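Local coordinates for PA0821 (Pseudomonas aeruginosa, PDB 7DRG), which probably acts as the immunity protein (antitoxin) that protects the bacterium from a putative VRR-NUC nuclease effector of its type VI secretion system, at residues A170-G181 / R226-N237; L250-F259 / P289-L297. All coordinates share one frame; numbering follows the deposited sequence.

In the fold
Interactions 1 and 2 follow one another along the chain and lie side by side, their centres about 15 Å apart. Interaction 1 (170-181 with 226-237) is in the core, its centre about 9 Å from that of the chain; interaction 2 (250-259 with 289-297) lies about 20 Å out, mostly buried yet with Gln253 exposed. The first rests on backbone hydrogen bonds between antiparallel strands and on waters that tie in the 226-231 loop. The second has no direct hydrogen bond and relies on leucine, alanine and phenylalanine contacts. Helix 288-297 joins them: Leu293 packs on Leu254 and Phe259 in interaction 2 and on Thr234 of interaction 1.

Interaction 1: residues A170-G181 / R226-N237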
loop_
_atom_site.group_PDB
_atom_site.type_symbol
_atom_site.label_atom_id
_atom_site.label_comp_id
_atom_site.label_asym_id
_atom_site.label_seq_id
_atom_site.Cartn_x
_atom_site.Cartn_y
_atom_site.Cartn_z
ATOM N N ALA B 170 -27.549 -15.030 12.571
ATOM C CA ALA B 170 -26.851 -16.061 13.329
ATOM C C ALA B 170 -27.843 -16.950 14.057
ATOM O O ALA B 170 -27.685 -18.177 14.098
ATOM C CB ALA B 170 -25.890 -15.414 14.325
ATOM N N ARG B 171 -28.874 -16.335 14.628
ATOM C CA ARG B 171 -29.880 -17.071 15.381
ATOM C C ARG B 171 -30.589 -18.105 14.509
ATOM O O ARG B 171 -30.860 -19.224 14.963
ATOM C CB ARG B 171 -30.869 -16.072 15.977
ATOM C CG ARG B 171 -31.816 -16.616 17.007
ATOM C CD ARG B 171 -32.051 -15.552 18.070
ATOM N NE ARG B 171 -32.239 -14.216 17.498
ATOM C CZ ARG B 171 -31.991 -13.089 18.156
ATOM N NH1 ARG B 171 -31.533 -13.138 19.403
ATOM N NH2 ARG B 171 -32.190 -11.911 17.573
ATOM N N ARG B 172 -30.865 -17.766 13.254
ATOM C CA ARG B 172 -31.599 -18.714 12.381
ATOM C C ARG B 172 -30.690 -19.738 11.705
ATOM O O ARG B 172 -31.181 -20.798 11.424
ATOM C CB ARG B 172 -32.214 -18.085 11.131
ATOM C CG ARG B 172 -32.761 -16.691 11.255
ATOM C CD ARG B 172 -33.798 -16.415 10.205
ATOM N NE ARG B 172 -34.652 -15.393 10.740
ATOM C CZ ARG B 172 -34.424 -14.107 10.615
ATOM N NH1 ARG B 172 -33.379 -13.694 9.937
ATOM N NH2 ARG B 172 -35.234 -13.232 11.156
ATOM N N LEU B 173 -29.439 -19.390 11.414
ATOM C CA LEU B 173 -28.609 -20.278 10.618
ATOM C C LEU B 173 -27.684 -21.140 11.460
ATOM O O LEU B 173 -27.092 -22.085 10.919
ATOM C CB LEU B 173 -27.774 -19.464 9.616
ATOM C CG LEU B 173 -28.595 -18.641 8.618
ATOM C CD1 LEU B 173 -27.683 -17.781 7.751
ATOM C CD2 LEU B 173 -29.452 -19.553 7.744
ATOM N N GLU B 174 -27.552 -20.841 12.756
ATOM C CA GLU B 174 -26.636 -21.511 13.678
ATOM C C GLU B 174 -25.277 -21.771 13.011
ATOM O O GLU B 174 -24.877 -22.923 12.831
ATOM C CB GLU B 174 -27.242 -22.802 14.218
ATOM C CG GLU B 174 -28.592 -22.552 14.901
ATOM C CD GLU B 174 -28.914 -23.556 15.995
ATOM O OE1 GLU B 174 -28.909 -24.771 15.706
ATOM O OE2 GLU B 174 -29.176 -23.119 17.143
ATOM N N PRO B 175 -24.556 -20.713 12.644
ATOM C CA PRO B 175 -23.342 -20.873 11.836
ATOM C C PRO B 175 -22.211 -21.518 12.617
ATOM O O PRO B 175 -22.195 -21.543 13.851
ATOM C CB PRO B 175 -22.978 -19.432 11.448
ATOM C CG PRO B 175 -24.206 -18.609 11.764
ATOM C CD PRO B 175 -24.848 -19.297 12.923
ATOM N N GLU B 176 -21.233 -22.025 11.863
ATOM C CA GLU B 176 -20.034 -22.574 12.481
ATOM C C GLU B 176 -19.098 -21.467 12.951
ATOM O O GLU B 176 -18.452 -21.594 13.997
ATOM C CB GLU B 176 -19.306 -23.481 11.485
ATOM C CG GLU B 176 -20.214 -24.476 10.773
ATOM C CD GLU B 176 -20.668 -25.602 11.671
ATOM O OE1 GLU B 176 -19.789 -26.266 12.260
ATOM O OE2 GLU B 176 -21.904 -25.815 11.788
ATOM N N GLN B 177 -19.008 -20.389 12.180
ATOM C CA GLN B 177 -18.072 -19.307 12.437
ATOM C C GLN B 177 -18.471 -18.135 11.561
ATOM O O GLN B 177 -19.254 -18.279 10.618
ATOM C CB GLN B 177 -16.627 -19.721 12.143
ATOM C CG GLN B 177 -16.427 -20.196 10.710
ATOM C CD GLN B 177 -14.996 -20.589 10.421
ATOM O OE1 GLN B 177 -14.078 -19.777 10.563
ATOM N NE2 GLN B 177 -14.792 -21.841 10.003
ATOM N N GLY B 178 -17.926 -16.971 11.881
ATOM C CA GLY B 178 -18.295 -15.789 11.127
ATOM C C GLY B 178 -17.651 -14.550 11.706
ATOM O O GLY B 178 -17.007 -14.587 12.760
ATOM N N TYR B 179 -17.846 -13.443 10.996
ATOM C CA TYR B 179 -17.267 -12.160 11.386
ATOM C C TYR B 179 -17.969 -11.061 10.606
ATOM O O TYR B 179 -18.582 -11.308 9.563
ATOM C CB TYR B 179 -15.747 -12.104 11.134
ATOM C CG TYR B 179 -15.344 -12.748 9.830
ATOM C CD1 TYR B 179 -15.420 -12.049 8.629
ATOM C CD2 TYR B 179 -14.913 -14.071 9.799
ATOM C CE1 TYR B 179 -15.076 -12.663 7.426
ATOM C CE2 TYR B 179 -14.568 -14.689 8.605
ATOM C CZ TYR B 179 -14.648 -13.983 7.428
ATOM O OH TYR B 179 -14.307 -14.617 6.260
ATOM N N ALA B 180 -17.841 -9.835 11.107
ATOM C CA ALA B 180 -18.380 -8.677 10.408
ATOM C C ALA B 180 -17.523 -7.462 10.717
ATOM O O ALA B 180 -16.955 -7.350 11.804
ATOM C CB ALA B 180 -19.828 -8.382 10.803
ATOM N N GLY B 181 -17.450 -6.554 9.753
ATOM C CA GLY B 181 -16.668 -5.337 9.917
ATOM C C GLY B 181 -16.412 -4.726 8.552
ATOM O O GLY B 181 -17.106 -5.028 7.587
ATOM N N ARG B 226 -11.470 -24.048 13.715
ATOM C CA ARG B 226 -10.722 -22.823 13.964
ATOM C C ARG B 226 -11.435 -21.664 13.278
ATOM O O ARG B 226 -12.461 -21.851 12.620
ATOM C CB ARG B 226 -9.274 -22.972 13.484
ATOM C CG ARG B 226 -8.518 -24.036 14.264
ATOM C CD ARG B 226 -7.029 -23.979 14.069
ATOM N NE ARG B 226 -6.370 -24.762 15.109
ATOM C CZ ARG B 226 -5.152 -24.514 15.569
ATOM N NH1 ARG B 226 -4.454 -23.500 15.076
ATOM N NH2 ARG B 226 -4.636 -25.276 16.524
ATOM N N ILE B 227 -10.897 -20.449 13.442
ATOM C CA ILE B 227 -11.477 -19.260 12.826
ATOM C C ILE B 227 -10.435 -18.533 11.987
ATOM O O ILE B 227 -9.227 -18.614 12.233
ATOM C CB ILE B 227 -12.078 -18.280 13.860
ATOM C CG1 ILE B 227 -11.001 -17.777 14.828
ATOM C CG2 ILE B 227 -13.245 -18.922 14.599
ATOM C CD1 ILE B 227 -11.493 -16.687 15.753
ATOM N N LYS B 228 -10.928 -17.799 10.990
ATOM C CA LYS B 228 -10.057 -17.028 10.113
ATOM C C LYS B 228 -9.576 -15.751 10.784
ATOM O O LYS B 228 -8.385 -15.420 10.733
ATOM C CB LYS B 228 -10.803 -16.694 8.822
ATOM C CG LYS B 228 -10.025 -15.818 7.847
ATOM C CD LYS B 228 -11.003 -15.216 6.852
ATOM C CE LYS B 228 -10.354 -14.175 5.964
ATOM N NZ LYS B 228 -11.378 -13.518 5.097
ATOM N N THR B 229 -10.490 -15.010 11.401
ATOM C CA THR B 229 -10.153 -13.678 11.875
ATOM C C THR B 229 -11.201 -13.217 12.873
ATOM O O THR B 229 -12.340 -13.695 12.880
ATOM C CB THR B 229 -10.070 -12.672 10.719
ATOM O OG1 THR B 229 -9.632 -11.403 11.218
ATOM C CG2 THR B 229 -11.442 -12.494 10.069
ATOM N N VAL B 230 -10.788 -12.280 13.713
ATOM C CA VAL B 230 -11.724 -11.470 14.475
ATOM C C VAL B 230 -11.990 -10.190 13.689
ATOM O O VAL B 230 -11.220 -9.801 12.806
ATOM C CB VAL B 230 -11.189 -11.163 15.890
ATOM C CG1 VAL B 230 -10.675 -12.433 16.553
ATOM C CG2 VAL B 230 -10.083 -10.104 15.830
ATOM N N SER B 231 -13.102 -9.535 13.994
ATOM C CA SER B 231 -13.369 -8.205 13.457
ATOM C C SER B 231 -14.291 -7.506 14.443
ATOM O O SER B 231 -14.317 -7.856 15.626
ATOM C CB SER B 231 -13.950 -8.284 12.035
ATOM O OG SER B 231 -13.867 -7.007 11.414
ATOM N N TRP B 232 -15.039 -6.506 13.967
ATOM C CA TRP B 232 -15.969 -5.806 14.855
ATOM C C TRP B 232 -16.945 -6.783 15.499
ATOM O O TRP B 232 -17.194 -6.727 16.710
ATOM C CB TRP B 232 -16.723 -4.717 14.085
ATOM C CG TRP B 232 -17.661 -3.935 14.960
ATOM C CD1 TRP B 232 -17.375 -3.372 16.176
ATOM C CD2 TRP B 232 -19.037 -3.625 14.691
ATOM N NE1 TRP B 232 -18.487 -2.740 16.678
ATOM C CE2 TRP B 232 -19.520 -2.876 15.789
ATOM C CE3 TRP B 232 -19.900 -3.899 13.629
ATOM C CZ2 TRP B 232 -20.829 -2.396 15.847
ATOM C CZ3 TRP B 232 -21.203 -3.429 13.691
ATOM C CH2 TRP B 232 -21.659 -2.694 14.788
ATOM N N LEU B 233 -17.505 -7.689 14.704
ATOM C CA LEU B 233 -18.299 -8.788 15.225
ATOM C C LEU B 233 -17.565 -10.084 14.912
ATOM O O LEU B 233 -17.010 -10.238 13.820
ATOM C CB LEU B 233 -19.700 -8.804 14.616
ATOM C CG LEU B 233 -20.459 -7.476 14.604
ATOM C CD1 LEU B 233 -21.866 -7.672 14.051
ATOM C CD2 LEU B 233 -20.520 -6.871 16.010
ATOM N N THR B 234 -17.529 -10.989 15.884
ATOM C CA THR B 234 -16.897 -12.291 15.733
ATOM C C THR B 234 -17.864 -13.348 16.232
ATOM O O THR B 234 -18.363 -13.239 17.352
ATOM C CB THR B 234 -15.584 -12.353 16.516
ATOM O OG1 THR B 234 -14.767 -11.236 16.141
ATOM C CG2 THR B 234 -14.832 -13.639 16.186
ATOM N N LEU B 235 -18.135 -14.362 15.407
ATOM C CA LEU B 235 -19.091 -15.412 15.748
ATOM C C LEU B 235 -18.351 -16.720 16.002
ATOM O O LEU B 235 -17.584 -17.180 15.151
ATOM C CB LEU B 235 -20.136 -15.596 14.638
ATOM C CG LEU B 235 -21.263 -16.598 14.942
ATOM C CD1 LEU B 235 -22.504 -16.200 14.204
ATOM C CD2 LEU B 235 -20.876 -18.015 14.531
ATOM N N LEU B 236 -18.613 -17.332 17.156
ATOM C CA LEU B 236 -18.089 -18.647 17.500
ATOM C C LEU B 236 -19.256 -19.574 17.792
ATOM O O LEU B 236 -20.117 -19.233 18.605
ATOM C CB LEU B 236 -17.192 -18.590 18.736
ATOM C CG LEU B 236 -16.084 -17.539 18.793
ATOM C CD1 LEU B 236 -15.367 -17.642 20.126
ATOM C CD2 LEU B 236 -15.100 -17.708 17.643
ATOM N N ASN B 237 -19.278 -20.743 17.153
ATOM C CA ASN B 237 -20.248 -21.739 17.591
ATOM C C ASN B 237 -19.796 -22.326 18.929
ATOM O O ASN B 237 -18.704 -22.044 19.424
ATOM C CB ASN B 237 -20.459 -22.821 16.522
ATOM C CG ASN B 237 -19.240 -23.705 16.301
ATOM O OD1 ASN B 237 -18.125 -23.392 16.725
ATOM N ND2 ASN B 237 -19.455 -24.824 15.609
HETATM O O HOH W 1 -22.238 -25.249 14.894
HETATM O O HOH W 2 -13.706 -17.185 10.814
HETATM O O HOH W 3 -14.398 -15.675 13.061
HETATM O O HOH W 4 -14.109 -13.208 4.152
#
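Strands 177-180 and 233-237 run antiparallel, their axes 171° apart and 4.5 Å at closest approach, with Gly178 opposite Leu235 and Ala180 opposite Leu233 as hydrogen-bonded pairs. Leu235 N reaches Gly178 O at 2.9 Å along a nearly straight N-H; the return bond from Gly178 N to Leu235 O is weak. Gly178 O also accepts from a water that donates to Thr229 O, which links strand 177-180 to the 226-232 loop that leads into strand 233-237.

Tyr179 projects to the same face as Gln177 and Thr234. Its CG sits between the backbone N and carbonyl carbon, and Thr229 CG2 lies over one ring face, 3.9 Å from the centroid and 15° off the normal, a CH-pi contact. Lys228 runs obliquely past the phenol end, CD 3.4 Å from Tyr179 OH. The ammonium is held by Asp209 and Val210, the hydroxyl by Tyr45. Further along, Gln177 OE1 accepts from a water at 2.6 Å, which itself accepts from Lys228 N; the amide has a further polar partner in Tyr302.

On the other face Leu235 swings CG anti to its N (chi1 -175°), laying CD1 tightly on Ala170 CB (3.5 Å) and close to Pro175 CG, while CD2 lies near the Gln177 backbone. This leucine thus joins the end of helix 161-173 to the strand pair, with Leu44 packing against it. At the far end Trp232 and Leu233 both face Ala180, making a classic beta bulge in an antiparallel pairing that strand 34-46 continues beyond 177-180.

Interaction 2: residues L250-F259 / P289-L297; sequences LRAQLPSSHF and PYVLLNHAL
Leu254 and Leu293 meet methyl to methyl, CD1 to CD1 at 3.6 Å, their side chains crossing at a slant. Leu254 carries CG anti to its carbonyl carbon (chi1 -52°), which brings its branches nearer the helix than its CB direction suggests; CD2 lies 3.8 Å from Leu293 CA. Leu293 adopts the other common leucine shape, CG anti to N (chi1 -178°) with chi2 near 60°, and so offers CD1 to Leu254 while its CB rests near Phe259 CE2.

Phe259 enters rim first. Its CZ is 3.3 Å from Pro289 O, which lies at the ring edge, in the ring plane, and the same CZ approaches Pro289 CB and Leu292 CB. Within its own segment Leu254 CB sits 3.5 Å above one face of the ring, offset toward the rim, so that leucine touches both the helix and the phenylalanine.

Toward the end of the helix, Leu250 CD2 touches Leu297 CD2 at 3.7 Å, the two side chains crossing at about a right angle, and Ala296 CB at 4.0 Å. Ala296 points toward the 250-259 segment, and the exposed Gln253 side chain lies against its methyl. The one polar link identified between the segments is a water, which donates to Leu292 O at 2.8 Å and to Gln253 O.

Helix 288-297 packs against the 250-259 segment, whose Phe259 begins strand 259-264, and also against neighbouring strands: Leu297 reaches Thr234 and Leu236 of strand 233-237, Leu293 packs on Ile270 of strand 267-272, Pro289 and Phe259 both touch Ala272 of that strand, and His258 packs on helix 338-348.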
loop_
_atom_site.group_PDB
_atom_site.type_symbol
_atom_site.label_atom_id
_atom_site.label_comp_id
_atom_site.label_asym_id
_atom_site.label_seq_id
_atom_site.Cartn_x
_atom_site.Cartn_y
_atom_site.Cartn_z
ATOM N N LEU B 250 -13.573 -15.951 28.443
ATOM C CA LEU B 250 -13.418 -14.856 27.486
ATOM C C LEU B 250 -13.834 -13.521 28.092
ATOM O O LEU B 250 -13.158 -12.507 27.888
ATOM C CB LEU B 250 -14.230 -15.134 26.218
ATOM C CG LEU B 250 -13.678 -16.184 25.255
ATOM C CD1 LEU B 250 -14.609 -16.338 24.062
ATOM C CD2 LEU B 250 -12.270 -15.811 24.796
ATOM N N ARG B 251 -14.948 -13.500 28.833
ATOM C CA ARG B 251 -15.392 -12.259 29.458
ATOM C C ARG B 251 -14.380 -11.761 30.478
ATOM O O ARG B 251 -14.316 -10.558 30.755
ATOM C CB ARG B 251 -16.769 -12.459 30.098
ATOM C CG ARG B 251 -17.890 -12.639 29.072
ATOM C CD ARG B 251 -19.199 -13.068 29.716
ATOM N NE ARG B 251 -19.877 -11.959 30.377
ATOM C CZ ARG B 251 -21.046 -12.063 31.002
ATOM N NH1 ARG B 251 -21.674 -13.231 31.051
ATOM N NH2 ARG B 251 -21.589 -10.998 31.576
ATOM N N ALA B 252 -13.560 -12.666 31.023
ATOM C CA ALA B 252 -12.472 -12.265 31.908
ATOM C C ALA B 252 -11.361 -11.517 31.173
ATOM O O ALA B 252 -10.592 -10.794 31.816
ATOM C CB ALA B 252 -11.890 -13.492 32.611
ATOM N N GLN B 253 -11.255 -11.673 29.850
ATOM C CA GLN B 253 -10.210 -11.019 29.077
ATOM C C GLN B 253 -10.700 -9.838 28.254
ATOM O O GLN B 253 -9.882 -9.172 27.611
ATOM C CB GLN B 253 -9.548 -12.025 28.120
ATOM C CG GLN B 253 -9.069 -13.304 28.767
ATOM C CD GLN B 253 -8.752 -14.373 27.744
ATOM O OE1 GLN B 253 -9.484 -15.356 27.609
ATOM N NE2 GLN B 253 -7.661 -14.190 27.016
ATOM N N LEU B 254 -12.002 -9.572 28.226
ATOM C CA LEU B 254 -12.568 -8.569 27.327
ATOM C C LEU B 254 -13.461 -7.629 28.124
ATOM O O LEU B 254 -14.642 -7.944 28.353
ATOM C CB LEU B 254 -13.347 -9.235 26.198
ATOM C CG LEU B 254 -12.560 -10.311 25.445
ATOM C CD1 LEU B 254 -13.518 -11.188 24.643
ATOM C CD2 LEU B 254 -11.487 -9.690 24.548
ATOM N N PRO B 255 -12.949 -6.471 28.534
ATOM C CA PRO B 255 -13.708 -5.594 29.438
ATOM C C PRO B 255 -15.087 -5.257 28.896
ATOM O O PRO B 255 -15.239 -4.834 27.745
ATOM C CB PRO B 255 -12.822 -4.350 29.541
ATOM C CG PRO B 255 -11.443 -4.862 29.282
ATOM C CD PRO B 255 -11.597 -5.953 28.262
ATOM N N SER B 256 -16.104 -5.443 29.748
ATOM C CA SER B 256 -17.491 -5.225 29.345
ATOM C C SER B 256 -17.790 -3.762 29.052
ATOM O O SER B 256 -18.863 -3.464 28.512
ATOM C CB SER B 256 -18.451 -5.752 30.415
ATOM O OG SER B 256 -18.200 -5.140 31.667
ATOM N N SER B 257 -16.868 -2.853 29.375
ATOM C CA SER B 257 -17.014 -1.462 28.962
ATOM C C SER B 257 -16.935 -1.321 27.449
ATOM O O SER B 257 -17.486 -0.369 26.881
ATOM C CB SER B 257 -15.939 -0.596 29.628
ATOM O OG SER B 257 -14.628 -1.041 29.325
ATOM N N HIS B 258 -16.253 -2.251 26.780
ATOM C CA HIS B 258 -15.996 -2.127 25.356
ATOM C C HIS B 258 -16.357 -3.363 24.554
ATOM O O HIS B 258 -16.426 -3.269 23.325
ATOM C CB HIS B 258 -14.521 -1.790 25.102
ATOM C CG HIS B 258 -14.151 -0.385 25.462
ATOM N ND1 HIS B 258 -14.007 0.034 26.766
ATOM C CD2 HIS B 258 -13.880 0.695 24.689
ATOM C CE1 HIS B 258 -13.669 1.311 26.784
ATOM N NE2 HIS B 258 -13.588 1.737 25.537
ATOM N N PHE B 259 -16.598 -4.504 25.195
ATOM C CA PHE B 259 -16.966 -5.736 24.511
ATOM C C PHE B 259 -18.349 -6.165 24.965
ATOM O O PHE B 259 -18.648 -6.156 26.166
ATOM C CB PHE B 259 -15.945 -6.844 24.779
ATOM C CG PHE B 259 -14.579 -6.545 24.230
ATOM C CD1 PHE B 259 -13.677 -5.777 24.950
ATOM C CD2 PHE B 259 -14.196 -7.021 22.984
ATOM C CE1 PHE B 259 -12.422 -5.491 24.444
ATOM C CE2 PHE B 259 -12.943 -6.739 22.470
ATOM C CZ PHE B 259 -12.053 -5.972 23.197
ATOM N N PRO B 289 -9.522 -2.578 20.252
ATOM C CA PRO B 289 -10.457 -3.659 20.604
ATOM C C PRO B 289 -10.172 -4.942 19.837
ATOM O O PRO B 289 -10.311 -6.038 20.394
ATOM C CB PRO B 289 -11.837 -3.065 20.272
ATOM C CG PRO B 289 -11.623 -1.584 20.223
ATOM C CD PRO B 289 -10.230 -1.405 19.703
ATOM N N TYR B 290 -9.742 -4.841 18.578
ATOM C CA TYR B 290 -9.445 -6.051 17.816
ATOM C C TYR B 290 -8.180 -6.728 18.326
ATOM O O TYR B 290 -8.086 -7.959 18.316
ATOM C CB TYR B 290 -9.283 -5.740 16.330
ATOM C CG TYR B 290 -10.487 -5.192 15.576
ATOM C CD1 TYR B 290 -11.599 -4.668 16.230
ATOM C CD2 TYR B 290 -10.494 -5.205 14.178
ATOM C CE1 TYR B 290 -12.680 -4.157 15.513
ATOM C CE2 TYR B 290 -11.560 -4.705 13.462
ATOM C CZ TYR B 290 -12.650 -4.184 14.128
ATOM O OH TYR B 290 -13.715 -3.690 13.399
ATOM N N VAL B 291 -7.179 -5.940 18.738
ATOM C CA VAL B 291 -5.952 -6.523 19.281
ATOM C C VAL B 291 -6.266 -7.373 20.505
ATOM O O VAL B 291 -5.758 -8.491 20.664
ATOM C CB VAL B 291 -4.937 -5.415 19.617
ATOM C CG1 VAL B 291 -3.823 -5.952 20.532
ATOM C CG2 VAL B 291 -4.369 -4.823 18.354
ATOM N N LEU B 292 -7.108 -6.849 21.395
ATOM C CA LEU B 292 -7.426 -7.580 22.613
ATOM C C LEU B 292 -8.230 -8.843 22.314
ATOM O O LEU B 292 -7.973 -9.904 22.897
ATOM C CB LEU B 292 -8.171 -6.668 23.586
ATOM C CG LEU B 292 -7.337 -5.521 24.162
ATOM C CD1 LEU B 292 -8.226 -4.587 24.963
ATOM C CD2 LEU B 292 -6.185 -6.049 25.020
ATOM N N LEU B 293 -9.194 -8.764 21.393
ATOM C CA LEU B 293 -9.964 -9.957 21.067
ATOM C C LEU B 293 -9.114 -10.977 20.320
ATOM O O LEU B 293 -9.213 -12.182 20.581
ATOM C CB LEU B 293 -11.196 -9.583 20.249
ATOM C CG LEU B 293 -12.085 -10.777 19.898
ATOM C CD1 LEU B 293 -12.609 -11.473 21.152
ATOM C CD2 LEU B 293 -13.232 -10.320 19.045
ATOM N N ASN B 294 -8.283 -10.519 19.378
ATOM C CA ASN B 294 -7.411 -11.440 18.659
ATOM C C ASN B 294 -6.472 -12.162 19.614
ATOM O O ASN B 294 -6.185 -13.350 19.433
ATOM C CB ASN B 294 -6.628 -10.681 17.584
ATOM C CG ASN B 294 -5.596 -11.545 16.873
ATOM O OD1 ASN B 294 -5.910 -12.246 15.909
ATOM N ND2 ASN B 294 -4.348 -11.473 17.332
ATOM N N HIS B 295 -5.985 -11.459 20.642
ATOM C CA HIS B 295 -5.122 -12.097 21.631
ATOM C C HIS B 295 -5.855 -13.221 22.359
ATOM O O HIS B 295 -5.290 -14.299 22.582
ATOM C CB HIS B 295 -4.611 -11.049 22.618
ATOM C CG HIS B 295 -3.530 -11.549 23.524
ATOM N ND1 HIS B 295 -2.231 -11.731 23.102
ATOM C CD2 HIS B 295 -3.557 -11.911 24.829
ATOM C CE1 HIS B 295 -1.503 -12.181 24.108
ATOM N NE2 HIS B 295 -2.284 -12.297 25.168
ATOM N N ALA B 296 -7.121 -12.991 22.717
ATOM C CA ALA B 296 -7.894 -14.003 23.436
ATOM C C ALA B 296 -8.223 -15.213 22.568
ATOM O O ALA B 296 -8.375 -16.323 23.092
ATOM C CB ALA B 296 -9.188 -13.391 23.975
ATOM N N LEU B 297 -8.345 -15.030 21.253
ATOM C CA LEU B 297 -8.827 -16.084 20.371
ATOM C C LEU B 297 -7.764 -16.678 19.457
ATOM O O LEU B 297 -8.071 -17.614 18.717
ATOM C CB LEU B 297 -9.985 -15.560 19.513
ATOM C CG LEU B 297 -11.235 -15.118 20.273
ATOM C CD1 LEU B 297 -12.339 -14.720 19.298
ATOM C CD2 LEU B 297 -11.716 -16.222 21.205
HETATM O O HOH W 5 -7.483 -9.905 25.659
#